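PDB 6VOW: multicopper oxidase from Pseudomonas thermotolerans, which probably couples the one-electron oxidation of phenolic or similar substrates to the reduction of dioxygen to water at its copper centres, as laccases do. Local coordinates for residues 210-222 / 268-280. Residues are numbered along the deposited sequence; the frame is centred on the assembly and turned at random.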
ATOM      1  N   THR A 210       9.712 -19.663   5.773  1.00 55.32           N
ATOM      2  CA  THR A 210      10.609 -20.146   4.752  1.00 53.87           C
ATOM      3  C   THR A 210       9.700 -20.335   3.553  1.00 52.47           C
ATOM      4  O   THR A 210       8.732 -21.085   3.616  1.00 52.39           O
ATOM      5  CB  THR A 210      11.324 -21.439   5.192  1.00 52.32           C
ATOM      6  OG1 THR A 210      10.378 -22.506   5.339  1.00 63.46           O
ATOM      7  CG2 THR A 210      11.993 -21.223   6.527  1.00 61.31           C
ATOM      8  N   LEU A 211       9.960 -19.596   2.492  1.00 50.27           N
ATOM      9  CA  LEU A 211       9.200 -19.742   1.248  1.00 53.02           C
ATOM     10  C   LEU A 211       9.988 -20.452   0.185  1.00 53.48           C
ATOM     11  O   LEU A 211      11.097 -20.029  -0.172  1.00 54.75           O
ATOM     12  CB  LEU A 211       8.834 -18.378   0.737  1.00 53.35           C
ATOM     13  CG  LEU A 211       8.173 -17.647   1.920  1.00 52.03           C
ATOM     14  CD1 LEU A 211       8.342 -16.170   1.647  1.00 65.41           C
ATOM     15  CD2 LEU A 211       6.704 -18.067   2.145  1.00 43.91           C
ATOM     16  N   GLU A 212       9.424 -21.518  -0.342  1.00 56.20           N
ATOM     17  CA  GLU A 212      10.094 -22.298  -1.357  1.00 51.96           C
ATOM     18  C   GLU A 212       9.906 -21.647  -2.732  1.00 51.40           C
ATOM     19  O   GLU A 212       8.812 -21.168  -3.078  1.00 54.14           O
ATOM     20  CB  GLU A 212       9.648 -23.786  -1.299  1.00 55.10           C
ATOM     21  CG  GLU A 212      10.282 -24.549  -0.105  1.00 60.80           C
ATOM     22  CD  GLU A 212       9.911 -26.044   0.005  1.00 75.51           C
ATOM     23  OE1 GLU A 212       9.455 -26.634  -1.002  1.00 78.45           O
ATOM     24  OE2 GLU A 212      10.096 -26.652   1.100  1.00 75.49           O
ATOM     25  N   LEU A 213      11.002 -21.589  -3.489  1.00 44.96           N
ATOM     26  CA  LEU A 213      11.052 -21.064  -4.840  1.00 51.13           C
ATOM     27  C   LEU A 213      11.910 -22.018  -5.727  1.00 59.66           C
ATOM     28  O   LEU A 213      12.897 -22.578  -5.227  1.00 53.39           O
ATOM     29  CB  LEU A 213      11.704 -19.675  -4.825  1.00 49.61           C
ATOM     30  CG  LEU A 213      11.036 -18.541  -4.106  1.00 46.45           C
ATOM     31  CD1 LEU A 213      11.951 -17.368  -4.106  1.00 44.53           C
ATOM     32  CD2 LEU A 213       9.734 -18.169  -4.817  1.00 63.05           C
ATOM     33  N   PRO A 214      11.567 -22.168  -7.042  1.00 62.34           N
ATOM     34  CA  PRO A 214      12.323 -23.060  -7.946  1.00 56.68           C
ATOM     35  C   PRO A 214      13.688 -22.537  -8.411  1.00 55.09           C
ATOM     36  O   PRO A 214      13.781 -21.388  -8.897  1.00 46.90           O
ATOM     37  CB  PRO A 214      11.394 -23.221  -9.146  1.00 60.34           C
ATOM     38  CG  PRO A 214      10.505 -22.053  -9.136  1.00 63.90           C
ATOM     39  CD  PRO A 214      10.388 -21.584  -7.710  1.00 60.33           C
ATOM     40  N   ALA A 215      14.716 -23.386  -8.283  1.00 48.97           N
ATOM     41  CA  ALA A 215      16.107 -22.980  -8.569  1.00 52.38           C
ATOM     42  C   ALA A 215      16.327 -22.544  -9.991  1.00 47.08           C
ATOM     43  O   ALA A 215      15.728 -23.026 -10.883  1.00 57.51           O
ATOM     44  CB  ALA A 215      17.082 -24.089  -8.260  1.00 63.53           C
ATOM     45  N   GLY A 216      17.207 -21.598 -10.180  1.00 49.43           N
ATOM     46  CA  GLY A 216      17.533 -21.156 -11.454  1.00 45.27           C
ATOM     47  C   GLY A 216      16.484 -20.213 -11.984  1.00 55.98           C
ATOM     48  O   GLY A 216      16.805 -19.422 -12.867  1.00 63.78           O
ATOM     49  N   GLN A 217      15.265 -20.212 -11.448  1.00 48.05           N
ATOM     50  CA  GLN A 217      14.174 -19.491 -12.149  1.00 56.54           C
ATOM     51  C   GLN A 217      14.168 -17.986 -11.765  1.00 50.22           C
ATOM     52  O   GLN A 217      14.708 -17.623 -10.706  1.00 64.55           O
ATOM     53  CB  GLN A 217      12.864 -20.216 -11.835  1.00 61.96           C
ATOM     54  CG  GLN A 217      11.853 -20.291 -12.972  1.00 76.14           C
ATOM     55  CD  GLN A 217      11.963 -21.490 -13.830  1.00 76.56           C
ATOM     56  OE1 GLN A 217      10.970 -22.201 -14.088  1.00 76.15           O
ATOM     57  NE2 GLN A 217      13.158 -21.739 -14.294  1.00 54.85           N
ATOM     58  N   VAL A 218      13.630 -17.085 -12.594  1.00 50.74           N
ATOM     59  CA  VAL A 218      13.360 -15.706 -12.128  1.00 44.29           C
ATOM     60  C   VAL A 218      11.927 -15.589 -11.562  1.00 48.52           C
ATOM     61  O   VAL A 218      10.959 -15.942 -12.185  1.00 47.84           O
ATOM     62  CB  VAL A 218      13.627 -14.652 -13.229  1.00 49.28           C
ATOM     63  CG1 VAL A 218      13.128 -13.275 -12.862  1.00 50.61           C
ATOM     64  CG2 VAL A 218      15.119 -14.535 -13.506  1.00 57.26           C
ATOM     65  N   VAL A 219      11.809 -15.095 -10.329  1.00 46.46           N
ATOM     66  CA  VAL A 219      10.560 -15.107  -9.644  1.00 41.38           C
ATOM     67  C   VAL A 219      10.207 -13.704  -9.354  1.00 42.08           C
ATOM     68  O   VAL A 219      11.013 -12.987  -8.929  1.00 45.14           O
ATOM     69  CB  VAL A 219      10.601 -15.857  -8.322  1.00 48.51           C
ATOM     70  CG1 VAL A 219       9.255 -15.680  -7.632  1.00 54.95           C
ATOM     71  CG2 VAL A 219      10.937 -17.343  -8.553  1.00 49.23           C
ATOM     72  N   ARG A 220       8.976 -13.335  -9.609  1.00 44.87           N
ATOM     73  CA  ARG A 220       8.451 -12.016  -9.277  1.00 40.62           C
ATOM     74  C   ARG A 220       7.863 -12.084  -7.887  1.00 40.31           C
ATOM     75  O   ARG A 220       6.836 -12.755  -7.664  1.00 45.31           O
ATOM     76  CB  ARG A 220       7.340 -11.744 -10.217  1.00 38.57           C
ATOM     77  CG  ARG A 220       6.606 -10.486  -9.929  1.00 44.74           C
ATOM     78  CD  ARG A 220       5.472 -10.434 -10.893  1.00 45.12           C
ATOM     79  NE  ARG A 220       4.965  -9.089 -11.033  1.00 41.10           N
ATOM     80  CZ  ARG A 220       4.199  -8.725 -12.041  1.00 46.85           C
ATOM     81  NH1 ARG A 220       3.922  -9.616 -13.006  1.00 42.41           N
ATOM     82  NH2 ARG A 220       3.739  -7.468 -12.118  1.00 40.70           N
ATOM     83  N   LEU A 221       8.524 -11.421  -6.956  1.00 40.00           N
ATOM     84  CA  LEU A 221       8.071 -11.357  -5.570  1.00 41.79           C
ATOM     85  C   LEU A 221       7.293 -10.102  -5.467  1.00 38.01           C
ATOM     86  O   LEU A 221       7.805  -8.989  -5.705  1.00 41.36           O
ATOM     87  CB  LEU A 221       9.265 -11.260  -4.589  1.00 41.04           C
ATOM     88  CG  LEU A 221      10.287 -12.359  -4.570  1.00 42.21           C
ATOM     89  CD1 LEU A 221      11.300 -12.065  -3.474  1.00 41.96           C
ATOM     90  CD2 LEU A 221       9.554 -13.634  -4.309  1.00 47.98           C
ATOM     91  N   ARG A 222       6.048 -10.273  -5.166  1.00 38.48           N
ATOM     92  CA  ARG A 222       5.149  -9.120  -5.030  1.00 39.93           C
ATOM     93  C   ARG A 222       5.181  -8.794  -3.547  1.00 38.11           C
ATOM     94  O   ARG A 222       4.774  -9.620  -2.750  1.00 36.07           O
ATOM     95  CB  ARG A 222       3.713  -9.524  -5.444  1.00 37.79           C
ATOM     96  CG  ARG A 222       3.614  -9.963  -6.886  1.00 32.79           C
ATOM     97  CD  ARG A 222       2.220 -10.475  -7.165  1.00 39.18           C
ATOM     98  NE  ARG A 222       1.979 -10.870  -8.581  1.00 37.65           N
ATOM     99  CZ  ARG A 222       1.738 -10.036  -9.585  1.00 32.70           C
ATOM    100  NH1 ARG A 222       1.777  -8.774  -9.444  1.00 33.63           N
ATOM    101  NH2 ARG A 222       1.491 -10.504 -10.820  1.00 40.23           N
ATOM    102  N   ILE A 268       6.233  -3.403  -4.100  1.00 39.69           N
ATOM    103  CA  ILE A 268       7.196  -3.537  -5.160  1.00 36.20           C
ATOM    104  C   ILE A 268       7.021  -4.894  -5.784  1.00 39.52           C
ATOM    105  O   ILE A 268       6.585  -5.865  -5.150  1.00 31.00           O
ATOM    106  CB  ILE A 268       8.692  -3.450  -4.660  1.00 39.25           C
ATOM    107  CG1 ILE A 268       9.081  -4.496  -3.573  1.00 40.15           C
ATOM    108  CG2 ILE A 268       8.969  -2.073  -4.125  1.00 39.59           C
ATOM    109  CD1 ILE A 268      10.529  -4.352  -3.171  1.00 41.07           C
ATOM    110  N   ASP A 269       7.454  -4.966  -7.020  1.00 40.75           N
ATOM    111  CA  ASP A 269       7.719  -6.278  -7.638  1.00 43.81           C
ATOM    112  C   ASP A 269       9.210  -6.349  -7.669  1.00 41.07           C
ATOM    113  O   ASP A 269       9.868  -5.467  -8.239  1.00 41.87           O
ATOM    114  CB  ASP A 269       7.270  -6.312  -9.056  1.00 51.07           C
ATOM    115  CG  ASP A 269       5.775  -6.489  -9.202  1.00 52.20           C
ATOM    116  OD1 ASP A 269       5.212  -7.407  -8.579  1.00 51.41           O
ATOM    117  OD2 ASP A 269       5.178  -5.727  -9.993  1.00 50.01           O
ATOM    118  N   LEU A 270       9.709  -7.418  -7.089  1.00 37.42           N
ATOM    119  CA  LEU A 270      11.075  -7.621  -6.871  1.00 40.38           C
ATOM    120  C   LEU A 270      11.320  -8.916  -7.612  1.00 39.57           C
ATOM    121  O   LEU A 270      10.812  -9.965  -7.183  1.00 46.80           O
ATOM    122  CB  LEU A 270      11.353  -7.704  -5.345  1.00 43.60           C
ATOM    123  CG  LEU A 270      12.825  -7.986  -5.023  1.00 43.03           C
ATOM    124  CD1 LEU A 270      13.764  -7.088  -5.796  1.00 48.25           C
ATOM    125  CD2 LEU A 270      13.167  -7.909  -3.576  1.00 47.35           C
ATOM    126  N   ALA A 271      11.971  -8.844  -8.766  1.00 37.96           N
ATOM    127  CA  ALA A 271      12.354 -10.099  -9.466  1.00 43.51           C
ATOM    128  C   ALA A 271      13.658 -10.604  -8.975  1.00 46.37           C
ATOM    129  O   ALA A 271      14.672  -9.848  -8.994  1.00 42.06           O
ATOM    130  CB  ALA A 271      12.470  -9.900 -10.925  1.00 43.17           C
ATOM    131  N   VAL A 272      13.663 -11.886  -8.597  1.00 39.03           N
ATOM    132  CA  VAL A 272      14.796 -12.481  -7.935  1.00 43.36           C
ATOM    133  C   VAL A 272      15.271 -13.690  -8.775  1.00 42.25           C
ATOM    134  O   VAL A 272      14.470 -14.563  -9.128  1.00 37.67           O
ATOM    135  CB  VAL A 272      14.383 -12.968  -6.527  1.00 44.86           C
ATOM    136  CG1 VAL A 272      15.487 -13.770  -5.841  1.00 52.90           C
ATOM    137  CG2 VAL A 272      14.090 -11.759  -5.657  1.00 42.94           C
ATOM    138  N   ARG A 273      16.559 -13.749  -9.065  1.00 41.05           N
ATOM    139  CA  ARG A 273      17.123 -14.991  -9.575  1.00 43.64           C
ATOM    140  C   ARG A 273      17.334 -15.873  -8.413  1.00 47.31           C
ATOM    141  O   ARG A 273      18.126 -15.566  -7.510  1.00 49.29           O
ATOM    142  CB  ARG A 273      18.427 -14.803 -10.271  1.00 48.27           C
ATOM    143  CG  ARG A 273      19.079 -16.174 -10.734  1.00 43.97           C
ATOM    144  CD  ARG A 273      18.295 -16.765 -11.848  1.00 46.35           C
ATOM    145  NE  ARG A 273      18.373 -15.880 -12.998  1.00 54.77           N
ATOM    146  CZ  ARG A 273      17.930 -16.168 -14.224  1.00 59.14           C
ATOM    147  NH1 ARG A 273      17.349 -17.359 -14.562  1.00 52.33           N
ATOM    148  NH2 ARG A 273      18.070 -15.227 -15.141  1.00 48.21           N
ATOM    149  N   VAL A 274      16.608 -16.981  -8.433  1.00 44.35           N
ATOM    150  CA  VAL A 274      16.677 -17.940  -7.380  1.00 40.36           C
ATOM    151  C   VAL A 274      17.971 -18.716  -7.606  1.00 56.15           C
ATOM    152  O   VAL A 274      18.216 -19.249  -8.698  1.00 53.11           O
ATOM    153  CB  VAL A 274      15.469 -18.874  -7.407  1.00 44.09           C
ATOM    154  CG1 VAL A 274      15.560 -19.906  -6.313  1.00 50.05           C
ATOM    155  CG2 VAL A 274      14.174 -18.108  -7.256  1.00 50.02           C
ATOM    156  N   PRO A 275      18.807 -18.807  -6.556  1.00 62.59           N
ATOM    157  CA  PRO A 275      20.059 -19.450  -6.728  1.00 54.12           C
ATOM    158  C   PRO A 275      19.848 -20.930  -6.845  1.00 58.52           C
ATOM    159  O   PRO A 275      18.742 -21.406  -6.789  1.00 57.75           O
ATOM    160  CB  PRO A 275      20.833 -19.077  -5.455  1.00 56.28           C
ATOM    161  CG  PRO A 275      19.828 -18.605  -4.475  1.00 57.32           C
ATOM    162  CD  PRO A 275      18.499 -18.600  -5.136  1.00 62.57           C
ATOM    163  N   GLU A 276      20.940 -21.619  -7.094  1.00 64.04           N
ATOM    164  CA  GLU A 276      20.953 -23.055  -7.215  1.00 56.93           C
ATOM    165  C   GLU A 276      20.313 -23.693  -6.016  1.00 62.63           C
ATOM    166  O   GLU A 276      20.294 -23.095  -4.956  1.00 51.97           O
ATOM    167  CB  GLU A 276      22.387 -23.548  -7.413  1.00 69.37           C
ATOM    168  CG  GLU A 276      23.461 -23.057  -6.436  1.00 76.70           C
ATOM    169  CD  GLU A 276      24.791 -23.767  -6.662  1.00 83.66           C
ATOM    170  OE1 GLU A 276      25.806 -23.091  -7.012  1.00 88.60           O
ATOM    171  OE2 GLU A 276      24.816 -25.012  -6.503  1.00 88.02           O
ATOM    172  N   ALA A 277      19.756 -24.887  -6.215  1.00 56.48           N
ATOM    173  CA  ALA A 277      18.971 -25.633  -5.216  1.00 56.81           C
ATOM    174  C   ALA A 277      19.615 -25.825  -3.846  1.00 63.53           C
ATOM    175  O   ALA A 277      20.855 -25.820  -3.717  1.00 94.59           O
ATOM    176  CB  ALA A 277      18.626 -27.003  -5.771  1.00 64.32           C
ATOM    177  N   GLY A 278      18.768 -26.009  -2.830  1.00 53.92           N
ATOM    178  CA  GLY A 278      19.205 -26.021  -1.449  1.00 55.40           C
ATOM    179  C   GLY A 278      19.754 -24.711  -0.889  1.00 48.95           C
ATOM    180  O   GLY A 278      19.925 -24.640   0.314  1.00 55.30           O
ATOM    181  N   ARG A 279      20.042 -23.686  -1.691  1.00 51.76           N
ATOM    182  CA  ARG A 279      20.417 -22.347  -1.144  1.00 52.33           C
ATOM    183  C   ARG A 279      19.209 -21.708  -0.499  1.00 57.26           C
ATOM    184  O   ARG A 279      18.049 -22.020  -0.808  1.00 49.40           O
ATOM    185  CB  ARG A 279      20.954 -21.382  -2.219  1.00 54.19           C
ATOM    186  CG  ARG A 279      22.242 -21.811  -2.902  1.00 60.60           C
ATOM    187  CD  ARG A 279      23.467 -21.756  -2.027  1.00 59.96           C
ATOM    188  NE  ARG A 279      24.689 -21.919  -2.845  1.00 67.44           N
ATOM    189  CZ  ARG A 279      25.482 -20.938  -3.324  1.00 66.76           C
ATOM    190  NH1 ARG A 279      25.270 -19.625  -3.109  1.00 67.52           N
ATOM    191  NH2 ARG A 279      26.541 -21.282  -4.047  1.00 74.42           N
ATOM    192  N   GLU A 280      19.503 -20.808   0.424  1.00 61.36           N
ATOM    193  CA  GLU A 280      18.492 -20.240   1.293  1.00 58.29           C
ATOM    194  C   GLU A 280      18.978 -18.834   1.416  1.00 62.51           C
ATOM    195  O   GLU A 280      20.165 -18.590   1.694  1.00 62.89           O
ATOM    196  CB  GLU A 280      18.511 -20.993   2.600  1.00 56.65           C
ATOM    197  CG  GLU A 280      17.648 -20.436   3.670  1.00 65.50           C
ATOM    198  CD  GLU A 280      18.171 -20.674   5.101  1.00 82.96           C
ATOM    199  OE1 GLU A 280      18.406 -19.672   5.884  1.00 78.84           O
ATOM    200  OE2 GLU A 280      18.328 -21.874   5.455  1.00 85.98           O
TER
HETATM  201  O   HOH W   1       3.579  -4.735 -11.865  1.00 72.03           O
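D269 OD1 is gripped by R220 NE at 3.0 Å, while N132 ND2 supplies a second hydrogen bond. The R220 guanidinium approaches side-on, NE to OD1 and NH2 to OD2 (3.1 Å); the two planes lie 70° apart, and both oxygens are met from above the carboxylate plane. R220 reaches there because its chain is extended, with CG anti to the backbone N (chi1 174°). A water bridges NH2, weakly, and OD2. R222 NH2 lies over one face of the R220 guanidinium, toward its rim; E157 pairs with R220 and E166 with R222, which probably offsets the two stacked positive charges. A leucine in place of R220 would probably leave D269 without its two-nitrogen partner and E157 without its salt bridge.

In what is probably the middle cupredoxin-like domain, antiparallel strands 218-222 and 268-273 pair through bonds such as L221 N to L270 O, 2.7 Å. On the face opposite the salt bridges, L221 CD1 meets V272 CG2 at 3.6 Å. Beyond, R273 NH1 donates to G216 O (2.7 Å, 169°) in the type II turn 214-217. V218 CG2 lies over the face of the R273 guanidinium, 3.3 Å from R273 CZ. Polar side-chain contacts thus mark both ends of the pairing, with carboxylates balancing charge on one face and the other apolar.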